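Local atomic coordinates of peptidyl-prolyl cis-trans isomerase (Hirschia baltica, PDB entry 5EX2), a protein that probably catalyses the cis-trans isomerisation of peptide bonds that precede proline, as expected of a periplasmic folding helper of the cyclophilin family. Residues G126-T131 and W188-E193; P150-V155 and D252-P257; V26-T31 and D211-A216. All coordinates share one frame; numbering follows the deposited sequence.

Contact 1. Residues G126-T131 and W188-E193; sequences GFPIET and WGRMLE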
loop_
_atom_site.group_PDB
_atom_site.type_symbol
_atom_site.label_atom_id
_atom_site.label_comp_id
_atom_site.label_asym_id
_atom_site.label_seq_id
_atom_site.Cartn_x
_atom_site.Cartn_y
_atom_site.Cartn_z
ATOM N N GLY A 126 2.970 -3.374 -8.948
ATOM C CA GLY A 126 2.262 -4.173 -7.969
ATOM C C GLY A 126 1.204 -3.411 -7.200
ATOM O O GLY A 126 0.522 -3.992 -6.348
ATOM N N PHE A 127 1.075 -2.114 -7.464
ATOM C CA PHE A 127 0.036 -1.310 -6.840
ATOM C C PHE A 127 -1.186 -1.286 -7.734
ATOM O O PHE A 127 -1.057 -1.164 -8.960
ATOM C CB PHE A 127 0.506 0.120 -6.588
ATOM C CG PHE A 127 1.715 0.216 -5.676
ATOM C CD1 PHE A 127 1.580 0.073 -4.305
ATOM C CD2 PHE A 127 2.992 0.440 -6.179
ATOM C CE1 PHE A 127 2.675 0.157 -3.455
ATOM C CE2 PHE A 127 4.089 0.518 -5.312
ATOM C CZ PHE A 127 3.919 0.385 -3.967
ATOM N N PRO A 128 -2.383 -1.380 -7.142
ATOM C CA PRO A 128 -3.589 -1.223 -7.941
ATOM C C PRO A 128 -3.758 0.251 -8.268
ATOM O O PRO A 128 -3.513 1.116 -7.423
ATOM C CB PRO A 128 -4.682 -1.745 -7.020
ATOM C CG PRO A 128 -4.176 -1.404 -5.639
ATOM C CD PRO A 128 -2.687 -1.552 -5.711
ATOM N N ILE A 129 -4.200 0.540 -9.487
ATOM C CA ILE A 129 -4.344 1.903 -9.958
ATOM C C ILE A 129 -5.670 2.014 -10.688
ATOM O O ILE A 129 -6.049 1.096 -11.408
ATOM C CB ILE A 129 -3.204 2.316 -10.912
ATOM C CG1 ILE A 129 -1.830 2.113 -10.263
ATOM C CG2 ILE A 129 -3.388 3.758 -11.388
ATOM C CD1 ILE A 129 -1.525 3.077 -9.147
ATOM N N GLU A 130 -6.394 3.103 -10.448
ATOM C CA GLU A 130 -7.562 3.462 -11.244
ATOM C C GLU A 130 -7.269 4.800 -11.896
ATOM O O GLU A 130 -6.573 5.645 -11.345
ATOM C CB GLU A 130 -8.837 3.529 -10.390
ATOM C CG GLU A 130 -10.075 3.803 -11.199
ATOM C CD GLU A 130 -11.352 3.619 -10.423
ATOM O OE1 GLU A 130 -11.323 3.634 -9.173
ATOM O OE2 GLU A 130 -12.387 3.456 -11.078
ATOM N N THR A 131 -7.789 4.995 -13.099
ATOM C CA THR A 131 -7.389 6.150 -13.862
ATOM C C THR A 131 -8.472 6.644 -14.776
ATOM O O THR A 131 -9.288 5.872 -15.244
ATOM C CB THR A 131 -6.145 5.819 -14.697
ATOM O OG1 THR A 131 -5.613 6.996 -15.303
ATOM C CG2 THR A 131 -6.414 4.743 -15.750
ATOM N N TRP A 188 -1.089 5.356 0.299
ATOM C CA TRP A 188 0.351 5.590 0.196
ATOM C C TRP A 188 1.206 4.352 0.231
ATOM O O TRP A 188 2.410 4.452 0.044
ATOM C CB TRP A 188 0.819 6.518 1.311
ATOM C CG TRP A 188 0.456 6.136 2.739
ATOM C CD1 TRP A 188 -0.575 6.648 3.487
ATOM C CD2 TRP A 188 1.149 5.218 3.607
ATOM N NE1 TRP A 188 -0.573 6.095 4.738
ATOM C CE2 TRP A 188 0.469 5.212 4.840
ATOM C CE3 TRP A 188 2.264 4.390 3.459
ATOM C CZ2 TRP A 188 0.882 4.432 5.923
ATOM C CZ3 TRP A 188 2.660 3.600 4.544
ATOM C CH2 TRP A 188 1.968 3.631 5.746
ATOM N N GLY A 189 0.609 3.194 0.452
ATOM C CA GLY A 189 1.384 1.974 0.493
ATOM C C GLY A 189 0.527 0.745 0.333
ATOM O O GLY A 189 -0.680 0.833 0.154
ATOM N N ARG A 190 1.184 -0.403 0.376
ATOM C CA ARG A 190 0.529 -1.671 0.200
ATOM C C ARG A 190 1.195 -2.740 1.048
ATOM O O ARG A 190 2.407 -2.773 1.117
ATOM C CB ARG A 190 0.569 -2.056 -1.279
ATOM C CG ARG A 190 -0.178 -3.283 -1.575
ATOM C CD ARG A 190 -0.134 -3.578 -3.040
ATOM N NE ARG A 190 1.141 -4.097 -3.520
ATOM C CZ ARG A 190 1.503 -5.368 -3.437
ATOM N NH1 ARG A 190 0.719 -6.247 -2.825
ATOM N NH2 ARG A 190 2.646 -5.764 -3.971
ATOM N N MET A 191 0.394 -3.614 1.651
ATOM C CA MET A 191 0.913 -4.721 2.465
ATOM C C MET A 191 1.364 -5.854 1.572
ATOM O O MET A 191 0.543 -6.600 1.039
ATOM C CB MET A 191 -0.162 -5.210 3.442
ATOM C CG MET A 191 -0.587 -4.136 4.439
ATOM S SD MET A 191 -1.821 -4.672 5.622
ATOM C CE MET A 191 -3.331 -4.232 4.793
ATOM N N LEU A 192 2.671 -5.962 1.381
ATOM C CA LEU A 192 3.254 -7.054 0.616
ATOM C C LEU A 192 2.965 -8.397 1.258
ATOM O O LEU A 192 2.654 -9.385 0.588
ATOM C CB LEU A 192 4.760 -6.864 0.496
ATOM C CG LEU A 192 5.242 -5.563 -0.128
ATOM C CD1 LEU A 192 6.741 -5.633 -0.352
ATOM C CD2 LEU A 192 4.531 -5.285 -1.446
ATOM N N GLU A 193 3.096 -8.415 2.580
ATOM C CA GLU A 193 2.772 -9.563 3.406
ATOM C C GLU A 193 2.108 -8.982 4.627
ATOM O O GLU A 193 2.459 -7.882 5.059
ATOM C CB GLU A 193 4.012 -10.392 3.769
ATOM C CG GLU A 193 4.427 -11.373 2.681
ATOM C CD GLU A 193 5.566 -12.305 3.095
ATOM O OE1 GLU A 193 5.897 -12.378 4.304
ATOM O OE2 GLU A 193 6.130 -12.978 2.203
#

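Contact 2. Residues P150-V155 and D252-P257; sequences PHCAGV and DVCSLP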
loop_
_atom_site.group_PDB
_atom_site.type_symbol
_atom_site.label_atom_id
_atom_site.label_comp_id
_atom_site.label_asym_id
_atom_site.label_seq_id
_atom_site.Cartn_x
_atom_site.Cartn_y
_atom_site.Cartn_z
ATOM N N PRO A 150 -6.680 2.806 -5.692
ATOM C CA PRO A 150 -7.947 2.520 -5.015
ATOM C C PRO A 150 -7.759 1.692 -3.768
ATOM O O PRO A 150 -6.758 0.997 -3.633
ATOM C CB PRO A 150 -8.730 1.742 -6.067
ATOM C CG PRO A 150 -7.698 1.108 -6.904
ATOM C CD PRO A 150 -6.602 2.130 -6.997
ATOM N N HIS A 151 -8.727 1.782 -2.867
ATOM C CA HIS A 151 -8.610 1.162 -1.571
ATOM C C HIS A 151 -9.031 -0.311 -1.625
ATOM O O HIS A 151 -10.016 -0.734 -1.027
ATOM C CB HIS A 151 -9.411 1.983 -0.564
ATOM C CG HIS A 151 -8.766 3.300 -0.245
ATOM N ND1 HIS A 151 -8.775 4.372 -1.104
ATOM C CD2 HIS A 151 -8.067 3.695 0.843
ATOM C CE1 HIS A 151 -8.108 5.376 -0.553
ATOM N NE2 HIS A 151 -7.667 4.989 0.627
ATOM N N CYS A 152 -8.261 -1.098 -2.364
ATOM C CA CYS A 152 -8.383 -2.542 -2.364
ATOM C C CYS A 152 -7.897 -3.071 -1.024
ATOM O O CYS A 152 -7.121 -2.410 -0.358
ATOM C CB CYS A 152 -7.530 -3.192 -3.473
ATOM S SG CYS A 152 -7.831 -2.676 -5.127
ATOM N N ALA A 153 -8.307 -4.284 -0.662
ATOM C CA ALA A 153 -7.697 -4.992 0.456
ATOM C C ALA A 153 -6.202 -5.001 0.243
ATOM O O ALA A 153 -5.737 -5.265 -0.871
ATOM C CB ALA A 153 -8.245 -6.392 0.563
ATOM N N GLY A 154 -5.446 -4.706 1.294
ATOM C CA GLY A 154 -4.009 -4.648 1.187
ATOM C C GLY A 154 -3.417 -3.254 1.109
ATOM O O GLY A 154 -2.273 -3.040 1.483
ATOM N N VAL A 155 -4.194 -2.300 0.629
ATOM C CA VAL A 155 -3.729 -0.933 0.530
ATOM C C VAL A 155 -3.655 -0.341 1.921
ATOM O O VAL A 155 -4.363 -0.757 2.827
ATOM C CB VAL A 155 -4.649 -0.138 -0.441
ATOM C CG1 VAL A 155 -4.426 1.380 -0.375
ATOM C CG2 VAL A 155 -4.396 -0.653 -1.857
ATOM N N ASP A 252 -12.231 -6.946 -11.689
ATOM C CA ASP A 252 -11.663 -5.637 -11.445
ATOM C C ASP A 252 -10.447 -5.810 -10.532
ATOM O O ASP A 252 -10.289 -6.851 -9.889
ATOM C CB ASP A 252 -12.706 -4.712 -10.814
ATOM C CG ASP A 252 -12.268 -3.266 -10.798
ATOM O OD1 ASP A 252 -11.505 -2.871 -11.703
ATOM O OD2 ASP A 252 -12.688 -2.526 -9.885
ATOM N N VAL A 253 -9.598 -4.791 -10.472
ATOM C CA VAL A 253 -8.343 -4.868 -9.746
ATOM C C VAL A 253 -8.552 -5.298 -8.287
ATOM O O VAL A 253 -7.767 -6.051 -7.746
ATOM C CB VAL A 253 -7.603 -3.503 -9.824
ATOM C CG1 VAL A 253 -8.313 -2.415 -9.014
ATOM C CG2 VAL A 253 -6.184 -3.637 -9.403
ATOM N N CYS A 254 -9.631 -4.860 -7.663
ATOM C CA CYS A 254 -9.839 -5.186 -6.257
ATOM C C CYS A 254 -10.472 -6.559 -6.036
ATOM O O CYS A 254 -10.539 -7.021 -4.909
ATOM C CB CYS A 254 -10.687 -4.110 -5.587
ATOM S SG CYS A 254 -9.836 -2.516 -5.432
ATOM N N SER A 255 -10.918 -7.221 -7.099
ATOM C CA SER A 255 -11.473 -8.571 -6.965
ATOM C C SER A 255 -10.418 -9.651 -7.234
ATOM O O SER A 255 -10.631 -10.829 -6.962
ATOM C CB SER A 255 -12.671 -8.749 -7.893
ATOM O OG SER A 255 -13.783 -8.034 -7.388
ATOM N N LEU A 256 -9.270 -9.233 -7.748
ATOM C CA LEU A 256 -8.125 -10.115 -7.890
ATOM C C LEU A 256 -7.372 -10.194 -6.564
ATOM O O LEU A 256 -7.490 -9.302 -5.728
ATOM C CB LEU A 256 -7.187 -9.594 -8.975
ATOM C CG LEU A 256 -7.693 -9.709 -10.402
ATOM C CD1 LEU A 256 -6.914 -8.767 -11.310
ATOM C CD2 LEU A 256 -7.552 -11.145 -10.890
ATOM N N PRO A 257 -6.569 -11.244 -6.378
ATOM C CA PRO A 257 -5.625 -11.189 -5.268
ATOM C C PRO A 257 -4.656 -10.046 -5.493
ATOM O O PRO A 257 -4.580 -9.491 -6.586
ATOM C CB PRO A 257 -4.906 -12.542 -5.330
ATOM C CG PRO A 257 -5.651 -13.372 -6.328
ATOM C CD PRO A 257 -6.360 -12.421 -7.233
HETATM O O HOH W 1 -9.622 -6.011 -2.452
#

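Contact 3. Residues V26-T31 and D211-A216; sequences VIFETT and DILVSA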
loop_
_atom_site.group_PDB
_atom_site.type_symbol
_atom_site.label_atom_id
_atom_site.label_comp_id
_atom_site.label_asym_id
_atom_site.label_seq_id
_atom_site.Cartn_x
_atom_site.Cartn_y
_atom_site.Cartn_z
ATOM N N VAL A 26 8.709 -0.909 4.899
ATOM C CA VAL A 26 8.497 -0.677 6.316
ATOM C C VAL A 26 8.032 -1.960 6.969
ATOM O O VAL A 26 7.179 -2.669 6.438
ATOM C CB VAL A 26 7.427 0.406 6.549
ATOM C CG1 VAL A 26 7.441 0.884 7.997
ATOM C CG2 VAL A 26 7.597 1.566 5.567
ATOM N N ILE A 27 8.589 -2.254 8.138
ATOM C CA ILE A 27 8.159 -3.391 8.928
ATOM C C ILE A 27 7.271 -2.899 10.070
ATOM O O ILE A 27 7.734 -2.165 10.916
ATOM C CB ILE A 27 9.338 -4.164 9.514
ATOM C CG1 ILE A 27 10.412 -4.418 8.445
ATOM C CG2 ILE A 27 8.845 -5.470 10.107
ATOM C CD1 ILE A 27 11.622 -5.125 8.979
ATOM N N PHE A 28 5.999 -3.295 10.038
ATOM C CA PHE A 28 5.083 -3.072 11.151
ATOM C C PHE A 28 4.952 -4.366 11.932
ATOM O O PHE A 28 4.306 -5.300 11.468
ATOM C CB PHE A 28 3.695 -2.638 10.648
ATOM C CG PHE A 28 3.545 -1.158 10.362
ATOM C CD1 PHE A 28 4.639 -0.312 10.290
ATOM C CD2 PHE A 28 2.279 -0.625 10.138
ATOM C CE1 PHE A 28 4.470 1.042 10.035
ATOM C CE2 PHE A 28 2.114 0.719 9.882
ATOM C CZ PHE A 28 3.206 1.550 9.825
ATOM N N GLU A 29 5.547 -4.439 13.113
ATOM C CA GLU A 29 5.338 -5.587 13.975
ATOM C C GLU A 29 4.148 -5.337 14.869
ATOM O O GLU A 29 4.146 -4.359 15.604
ATOM C CB GLU A 29 6.564 -5.846 14.835
ATOM C CG GLU A 29 7.689 -6.550 14.099
ATOM C CD GLU A 29 7.359 -8.009 13.812
ATOM O OE1 GLU A 29 6.233 -8.459 14.148
ATOM O OE2 GLU A 29 8.225 -8.711 13.247
ATOM N N THR A 30 3.135 -6.194 14.785
ATOM C CA THR A 30 1.922 -6.028 15.568
ATOM C C THR A 30 1.754 -7.219 16.497
ATOM O O THR A 30 2.429 -8.254 16.348
ATOM C CB THR A 30 0.645 -5.906 14.693
ATOM O OG1 THR A 30 0.194 -7.217 14.325
ATOM C CG2 THR A 30 0.881 -5.061 13.455
ATOM N N THR A 31 0.823 -7.095 17.438
ATOM C CA THR A 31 0.534 -8.174 18.336
ATOM C C THR A 31 -0.215 -9.326 17.665
ATOM O O THR A 31 -0.525 -10.308 18.317
ATOM C CB THR A 31 -0.240 -7.665 19.572
ATOM O OG1 THR A 31 -1.286 -6.783 19.153
ATOM C CG2 THR A 31 0.695 -6.910 20.503
ATOM N N ASP A 211 -5.361 -4.603 19.722
ATOM C CA ASP A 211 -4.035 -4.980 19.247
ATOM C C ASP A 211 -3.142 -3.741 19.154
ATOM O O ASP A 211 -3.640 -2.603 19.193
ATOM C CB ASP A 211 -4.148 -5.708 17.910
ATOM C CG ASP A 211 -4.496 -7.161 18.095
ATOM O OD1 ASP A 211 -3.741 -7.851 18.817
ATOM O OD2 ASP A 211 -5.533 -7.603 17.570
ATOM N N ILE A 212 -1.834 -3.972 19.075
ATOM C CA ILE A 212 -0.832 -2.922 19.202
ATOM C C ILE A 212 0.147 -3.012 18.053
ATOM O O ILE A 212 0.528 -4.099 17.650
ATOM C CB ILE A 212 -0.065 -3.044 20.539
ATOM C CG1 ILE A 212 -1.045 -3.033 21.719
ATOM C CG2 ILE A 212 0.974 -1.931 20.685
ATOM C CD1 ILE A 212 -0.409 -3.345 23.065
ATOM N N LEU A 213 0.552 -1.859 17.560
ATOM C CA LEU A 213 1.700 -1.735 16.681
ATOM C C LEU A 213 2.896 -1.666 17.602
ATOM O O LEU A 213 3.193 -0.625 18.166
ATOM C CB LEU A 213 1.591 -0.491 15.807
ATOM C CG LEU A 213 2.761 -0.212 14.866
ATOM C CD1 LEU A 213 3.056 -1.380 13.942
ATOM C CD2 LEU A 213 2.434 1.027 14.057
ATOM N N VAL A 214 3.572 -2.790 17.766
ATOM C CA VAL A 214 4.661 -2.891 18.728
ATOM C C VAL A 214 5.892 -2.098 18.291
ATOM O O VAL A 214 6.562 -1.448 19.105
ATOM C CB VAL A 214 5.046 -4.366 18.942
ATOM C CG1 VAL A 214 6.236 -4.491 19.880
ATOM C CG2 VAL A 214 3.871 -5.165 19.454
ATOM N N SER A 215 6.210 -2.176 17.004
ATOM C CA SER A 215 7.345 -1.438 16.467
ATOM C C SER A 215 7.177 -1.208 14.978
ATOM O O SER A 215 6.476 -1.944 14.302
ATOM C CB SER A 215 8.654 -2.187 16.730
ATOM O OG SER A 215 8.707 -3.387 15.976
ATOM N N ALA A 216 7.847 -0.177 14.490
ATOM C CA ALA A 216 7.918 0.125 13.077
ATOM C C ALA A 216 9.369 0.418 12.734
ATOM O O ALA A 216 10.056 1.132 13.469
ATOM C CB ALA A 216 7.023 1.305 12.731
HETATM O O HOH W 2 9.195 -3.370 13.204
#

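Contact 1. Residues G126-T131 and W188-E193
Arg190 reaches across to Gly126 and Phe127 at the start of the other strand, and the polar side of the contact rests on its guanidinium group. Gly126 O lies over one face of that group, 2.9 Å from Arg190 NE, but the angle is too poor for a hydrogen bond, and the approach is at most that of a carbonyl dipole probably attracted by the positive charge. NH1 bonds to Gln258 and NH2 to Ser261. A bend at chi3 (75°) turns the group out of line with its extended chain, while Leu192 CD2 sits 3.2 Å above its plane, near the rim. Two sheets of the cyclophilin fold meet here, and no hydrogen bond joins the two segments: 188-191 belongs to the closed eight-stranded barrel, 127-131 to an antiparallel sheet beside it, and their axes come no closer than 8.3 Å. Apolar packing fills the remainder. Phe127 presents CD1 and CE1 to Arg190 CB, with 3.8 Å from CE1 to CB, and its ring stands 79° from the guanidinium plane. The cation-pi attraction between them is long and at most weak. Pro128 CD touches Arg190 CD at 4.2 Å.

Contact 2. Residues P150-V155 and D252-P257
Cys152 and Cys254 bring two irregular loops to within 4.9 Å of each other, CA to CA, the first cysteine opening a type II turn that ends at Val155 and the second lying in a run, 253-255, with helical backbone angles but without the regular bonds. No direct hydrogen bond joins the backbones. One water spans them instead, accepting from Ala153 N at 2.8 Å and donating to Cys254 O.

The covalent link is the disulfide, Cys152 SG to Cys254 SG at 2.0 Å, with a chi3 of -74°. Both sulfurs stand anti to their own carbonyl carbon (chi1 -57° in Cys152, -68° in Cys254), and the two side chains thus enter the bridge in a similar way. Val253 supports it from the same loop as Cys254: its CG1 touches Cys152 SG at 3.9 Å and Pro150 CG at 4.2 Å, the side chains of Val253 and Pro150 meeting at a slant. Pro150 CB also lies near Cys254 SG, at 4.4 Å, so the bridge has apolar neighbours from each loop. Pro128, on strand 127-132, packs against both Cys152 and Val253. At the start of the second loop, Asp252 OD1 receives a weak bond from Val253 N, and OD2 forms a salt bridge with Arg179.

The arrangement is a disulfide cross-link that ties the loop between strands 145-148 and 155-158 to the loop between helix 238-247 and strand 261-264. Such bridges suit a periplasmic protein, since that compartment is oxidising.

Contact 3. Residues V26-T31 and D211-A216
Thr31 OG1 is bonded twice by the segment 211-216: it donates to Asp211 OD1 at 2.7 Å, meeting the carboxylate on its anti side, and accepts from Ile212 N at 2.9 Å. A chi1 of 45° puts the hydroxyl there and lets CG2 meet Val214 CG2. Asp211 OD1 also has a salt bridge to Lys32. Backbone bonds follow along the strands, from Thr31 N to Ile212 O and from Glu29 N to Ser215 O. Between them Glu29 O takes two donors, Val214 N at 2.7 Å and, weakly, Ser215 N at 3.3 Å. This is a classic beta bulge, shifting the register by one residue in the antiparallel pair 26-30 and 212-216, whose bonding closes the eight-stranded cyclophilin barrel. Beyond the bulge, one water links Ile27 O to Ser215 OG.

On the sheet face carrying Phe28, Thr30, Leu213 and Ala216, Leu213 CD2 lies over the centre of the Phe28 ring, a CH-pi contact of 4.2 Å to the centroid. Leu213 CD1 presses on Phe28 CB at 3.6 Å, while Ala216 CB meets Phe28 CE1 at 3.7 Å. With a serine at Phe28, Leu213 CD2 would probably be left without its partner, with a gap beside Ala216.

Overall arrangement
Contact 3 joins 26-31 to 211-216 and so encloses contact 1 along the chain, whereas contact 2 crosses both, since 150-155 falls inside each span and 252-257 after them. Contacts 1 and 2 are neighbours, with centres about 8 Å apart. Pro128 packs on Pro150, and Met191 N probably bonds to Gly154 O. The centre of contact 3 lies about 20 Å from that of contact 1 and about 23 Å from that of contact 2, and it touches neither. It shares the barrel with contact 1, through strands 212-218 and 187-191. One contact thus completes the barrel, and the other two join it to the adjoining sheet and the C-terminal part of the chain.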